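Local coordinates for UPF0311 protein CA_C3321 (Clostridium acetobutylicum ATCC 824, PDB 3G7G), which is of unknown function but belongs to the UPF0311 (DUF3237) family and folds into an antiparallel beta barrel of eight strands, at residues 17-22 / 75-80; 141-144 / 149-152. All coordinates share one frame; numbering follows the deposited sequence.

How the interactions relate
The two contacts share one closed barrel but use it differently. Interaction 1 is core: four buried residues of 17-22 and 75-80, on strands that are not neighbours in the sheet, meet across the interior through methyl groups and a tyrosine ring, with no hydrogen bond between the segments. Interaction 2 lies within the barrel wall, where 141-144 and 149-152 pair as adjacent strands; backbone hydrogen bonds carry it, with buried C141, A143 and L152 on one face and partly exposed S144 and L151 on the other. They join at the seam between strands 11-30 and 150-157, where I17 N probably bonds to L152 O (2.8 Å) and I19 N to V150 O, and the side chains of I19 and L152 pack together.

Interaction 1 of 2, residues 17-22 / 75-80; sequences ITITVD and ARYAIR
I17 reaches across the barrel interior to Y77 and I79 with a single methyl group. Strands 17-21 and 75-80 are not neighbours in the sheet; their axes stay 11.2 Å apart at closest approach and run at 122° to each other, and side chains bridge the gap. The tightest part is around I17 CD1. The fully extended second torsion of I17 (chi2 -180°) carries CD1 of I17 outward to 4.1 Å from I79 CG2. I17 CD1 also sits at the edge of the Y77 ring, near its plane, 4.2 Å from Y77 CE1. I79 receives it with its short branch, CG2, while its longer CG1 arm occupies the position between backbone N and carbonyl carbon. I19 makes the second half of the contact: its CD1 comes obliquely to the hydroxyl end of the tyrosine, 4.2 Å from Y77 OH. V55 touches both I17 and I79, and I41 and L152 pack on both I19 and Y77, so neighbouring strands fill in around the four residues.

The outer side of the barrel is quite different. T18 and T20 are partly exposed there, and R76 is engaged in a salt bridge with E90 and a hydrogen bond to S74 of the second subunit, while A78 and R80 pack on I27 of that subunit. Across the interior no hydrogen bond links 17-22 to 75-80. With just 145 Å² buried between them, the two strands are joined by a few non-directional methyl and ring contacts, consistent with a largely apolar interior at this point of the barrel.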
loop_
_atom_site.group_PDB
_atom_site.type_symbol
_atom_site.label_atom_id
_atom_site.label_comp_id
_atom_site.label_asym_id
_atom_site.label_seq_id
_atom_site.Cartn_x
_atom_site.Cartn_y
_atom_site.Cartn_z
ATOM N N ILE A 17 5.611 -22.458 7.851
ATOM C CA ILE A 17 4.470 -23.000 7.119
ATOM C C ILE A 17 5.020 -23.743 5.919
ATOM O O ILE A 17 5.869 -23.215 5.218
ATOM C CB ILE A 17 3.480 -21.907 6.669
ATOM C CG1 ILE A 17 3.118 -20.996 7.837
ATOM C CG2 ILE A 17 2.211 -22.537 6.104
ATOM C CD1 ILE A 17 2.135 -19.883 7.494
ATOM N N THR A 18 4.572 -24.985 5.713
ATOM C CA THR A 18 4.837 -25.675 4.456
ATOM C C THR A 18 3.555 -25.644 3.644
ATOM O O THR A 18 2.535 -26.147 4.087
ATOM C CB THR A 18 5.311 -27.102 4.679
ATOM O OG1 THR A 18 6.462 -27.068 5.512
ATOM C CG2 THR A 18 5.681 -27.763 3.358
ATOM N N ILE A 19 3.624 -25.036 2.467
ATOM C CA ILE A 19 2.471 -24.790 1.629
ATOM C C ILE A 19 2.522 -25.594 0.333
ATOM O O ILE A 19 3.538 -25.609 -0.343
ATOM C CB ILE A 19 2.419 -23.284 1.219
ATOM C CG1 ILE A 19 2.104 -22.408 2.425
ATOM C CG2 ILE A 19 1.373 -23.048 0.177
ATOM C CD1 ILE A 19 2.326 -20.924 2.179
ATOM N N THR A 20 1.399 -26.205 -0.022
ATOM C CA THR A 20 1.192 -26.805 -1.320
ATOM C C THR A 20 0.431 -25.793 -2.168
ATOM O O THR A 20 -0.599 -25.274 -1.764
ATOM C CB THR A 20 0.377 -28.120 -1.201
ATOM O OG1 THR A 20 1.036 -29.020 -0.296
ATOM C CG2 THR A 20 0.209 -28.811 -2.534
ATOM N N VAL A 21 0.949 -25.521 -3.356
ATOM C CA VAL A 21 0.305 -24.609 -4.285
ATOM C C VAL A 21 -0.148 -25.334 -5.549
ATOM O O VAL A 21 0.464 -26.317 -5.969
ATOM C CB VAL A 21 1.242 -23.460 -4.692
ATOM C CG1 VAL A 21 1.642 -22.634 -3.483
ATOM C CG2 VAL A 21 2.468 -23.992 -5.430
ATOM N N ASP A 22 -1.222 -24.826 -6.157
ATOM C CA ASP A 22 -1.664 -25.315 -7.456
ATOM C C ASP A 22 -0.759 -24.760 -8.578
ATOM O O ASP A 22 0.221 -24.030 -8.333
ATOM C CB ASP A 22 -3.128 -24.930 -7.678
ATOM C CG ASP A 22 -3.921 -25.987 -8.435
ATOM O OD1 ASP A 22 -3.372 -26.614 -9.371
ATOM O OD2 ASP A 22 -5.107 -26.183 -8.096
ATOM N N ALA A 75 1.181 -12.299 -1.293
ATOM C CA ALA A 75 0.240 -13.390 -0.910
ATOM C C ALA A 75 -0.766 -12.971 0.157
ATOM O O ALA A 75 -0.425 -12.238 1.068
ATOM C CB ALA A 75 1.019 -14.673 -0.428
ATOM N N ARG A 76 -2.031 -13.349 -0.019
ATOM C CA ARG A 76 -3.037 -13.113 0.982
ATOM C C ARG A 76 -3.703 -14.419 1.269
ATOM O O ARG A 76 -4.344 -15.012 0.367
ATOM C CB ARG A 76 -4.105 -12.163 0.490
ATOM C CG ARG A 76 -3.607 -10.812 0.114
ATOM C CD ARG A 76 -4.731 -10.033 -0.518
ATOM N NE ARG A 76 -4.427 -8.627 -0.550
ATOM C CZ ARG A 76 -5.194 -7.707 -1.092
ATOM N NH1 ARG A 76 -6.316 -8.051 -1.665
ATOM N NH2 ARG A 76 -4.829 -6.431 -1.050
ATOM N N TYR A 77 -3.577 -14.845 2.522
ATOM C CA TYR A 77 -4.151 -16.081 3.007
ATOM C C TYR A 77 -4.259 -16.032 4.530
ATOM O O TYR A 77 -3.884 -15.039 5.150
ATOM C CB TYR A 77 -3.302 -17.260 2.540
ATOM C CG TYR A 77 -1.863 -17.244 2.989
ATOM C CD1 TYR A 77 -1.447 -17.969 4.096
ATOM C CD2 TYR A 77 -0.906 -16.550 2.275
ATOM C CE1 TYR A 77 -0.116 -17.962 4.487
ATOM C CE2 TYR A 77 0.413 -16.516 2.679
ATOM C CZ TYR A 77 0.811 -17.231 3.775
ATOM O OH TYR A 77 2.149 -17.209 4.151
ATOM N N ALA A 78 -4.751 -17.113 5.145
ATOM C CA ALA A 78 -5.082 -17.132 6.559
ATOM C C ALA A 78 -4.791 -18.507 7.101
ATOM O O ALA A 78 -4.765 -19.508 6.367
ATOM C CB ALA A 78 -6.549 -16.800 6.779
ATOM N N ILE A 79 -4.531 -18.538 8.385
ATOM C CA ILE A 79 -4.268 -19.790 9.049
ATOM C C ILE A 79 -5.212 -19.870 10.219
ATOM O O ILE A 79 -5.693 -18.857 10.711
ATOM C CB ILE A 79 -2.802 -19.948 9.484
ATOM C CG1 ILE A 79 -2.319 -18.847 10.405
ATOM C CG2 ILE A 79 -1.862 -19.891 8.290
ATOM C CD1 ILE A 79 -0.848 -19.026 10.737
ATOM N N ARG A 80 -5.496 -21.096 10.627
ATOM C CA ARG A 80 -6.277 -21.389 11.782
ATOM C C ARG A 80 -5.428 -22.242 12.676
ATOM O O ARG A 80 -4.980 -23.302 12.259
ATOM C CB ARG A 80 -7.488 -22.181 11.382
ATOM C CG ARG A 80 -8.312 -22.649 12.576
ATOM C CD ARG A 80 -9.735 -22.340 12.353
ATOM N NE ARG A 80 -10.042 -21.123 13.055
ATOM C CZ ARG A 80 -10.761 -20.127 12.579
ATOM N NH1 ARG A 80 -11.223 -20.124 11.328
ATOM N NH2 ARG A 80 -10.958 -19.089 13.354
#

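Interaction 2 of 2, residues 141-144 / 149-152; sequences CCAS and NVLL
An extended first torsion (chi1 174°) swings SG of C141 away from its own backbone N and over to L152, while chi1 of -53° sets CG of L152 anti to its carbonyl carbon, and from there the CD2 branch meets both C141 and A143. L152 CD2 lies 3.7 Å from C141 SG and 3.4 Å from A143 CB, the latter tighter than ordinary van der Waals contact. V150, on the same face, turns CG2 toward the other strand, where V150 CG2 touches A143 CB at 4.2 Å and crowds S144 O.

The backbones supply the polar half. S144 and L151 form an antiparallel hydrogen-bonded pair: S144 N donates to L151 O at 3.0 Å, in the carbonyl plane, and L151 N returns a bond of 3.1 Å to S144 O, the donor tilted 30° from the plane of the S144 carbonyl. Each carbonyl oxygen also takes a CA-H contact, L151 O from A143 CA and S144 O from V150 CA. On the opposite face OG of S144 rests beside CB of L151 at 3.9 Å, both residues partly exposed. A143 and L152 follow as the non-hydrogen-bonded pair, their CA atoms 4.4 Å apart. F118 of strand 117-126 packs on A143 and V150, and C142 packs on M9 of the third subunit. The arrangement is that of a beta hairpin joining the last two strands of an antiparallel, up-and-down barrel.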
loop_
_atom_site.group_PDB
_atom_site.type_symbol
_atom_site.label_atom_id
_atom_site.label_comp_id
_atom_site.label_asym_id
_atom_site.label_seq_id
_atom_site.Cartn_x
_atom_site.Cartn_y
_atom_site.Cartn_z
ATOM N N CYS A 141 10.376 -13.085 6.709
ATOM C CA CYS A 141 10.135 -14.456 6.294
ATOM C C CYS A 141 11.202 -14.932 5.276
ATOM O O CYS A 141 11.497 -14.258 4.296
ATOM C CB CYS A 141 8.717 -14.520 5.733
ATOM S SG CYS A 141 8.203 -16.041 4.991
ATOM N N CYS A 142 11.827 -16.070 5.573
ATOM C CA CYS A 142 12.771 -16.730 4.669
ATOM C C CYS A 142 12.076 -17.897 4.018
ATOM O O CYS A 142 11.577 -18.772 4.714
ATOM C CB CYS A 142 13.988 -17.244 5.445
ATOM S SG CYS A 142 14.980 -15.894 6.120
ATOM N N ALA A 143 12.045 -17.916 2.690
ATOM C CA ALA A 143 11.291 -18.911 1.967
ATOM C C ALA A 143 12.217 -19.676 1.044
ATOM O O ALA A 143 13.310 -19.192 0.718
ATOM C CB ALA A 143 10.170 -18.270 1.180
ATOM N N SER A 144 11.779 -20.873 0.659
ATOM C CA SER A 144 12.429 -21.671 -0.404
ATOM C C SER A 144 11.449 -22.541 -1.163
ATOM O O SER A 144 10.288 -22.670 -0.771
ATOM C CB SER A 144 13.519 -22.562 0.187
ATOM O OG SER A 144 13.149 -23.040 1.470
ATOM N N ASN A 149 6.766 -27.975 -2.672
ATOM C CA ASN A 149 6.173 -27.035 -1.721
ATOM C C ASN A 149 6.903 -25.699 -1.688
ATOM O O ASN A 149 7.958 -25.564 -2.296
ATOM C CB ASN A 149 6.233 -27.632 -0.322
ATOM C CG ASN A 149 5.306 -28.795 -0.165
ATOM O OD1 ASN A 149 4.099 -28.673 -0.426
ATOM N ND2 ASN A 149 5.855 -29.951 0.219
ATOM N N VAL A 150 6.350 -24.715 -0.973
ATOM C CA VAL A 150 7.174 -23.609 -0.492
ATOM C C VAL A 150 7.257 -23.703 1.028
ATOM O O VAL A 150 6.257 -23.932 1.693
ATOM C CB VAL A 150 6.722 -22.222 -1.021
ATOM C CG1 VAL A 150 5.250 -21.979 -0.813
ATOM C CG2 VAL A 150 7.556 -21.091 -0.395
ATOM N N LEU A 151 8.475 -23.617 1.550
ATOM C CA LEU A 151 8.743 -23.628 2.989
ATOM C C LEU A 151 8.953 -22.187 3.403
ATOM O O LEU A 151 9.817 -21.514 2.854
ATOM C CB LEU A 151 10.008 -24.441 3.313
ATOM C CG LEU A 151 10.441 -24.498 4.790
ATOM C CD1 LEU A 151 9.329 -25.100 5.670
ATOM C CD2 LEU A 151 11.789 -25.275 5.016
ATOM N N LEU A 152 8.150 -21.714 4.348
ATOM C CA LEU A 152 8.287 -20.373 4.895
ATOM C C LEU A 152 8.675 -20.468 6.341
ATOM O O LEU A 152 8.021 -21.161 7.088
ATOM C CB LEU A 152 6.964 -19.633 4.796
ATOM C CG LEU A 152 6.326 -19.599 3.416
ATOM C CD1 LEU A 152 4.841 -19.258 3.563
ATOM C CD2 LEU A 152 7.088 -18.610 2.546
#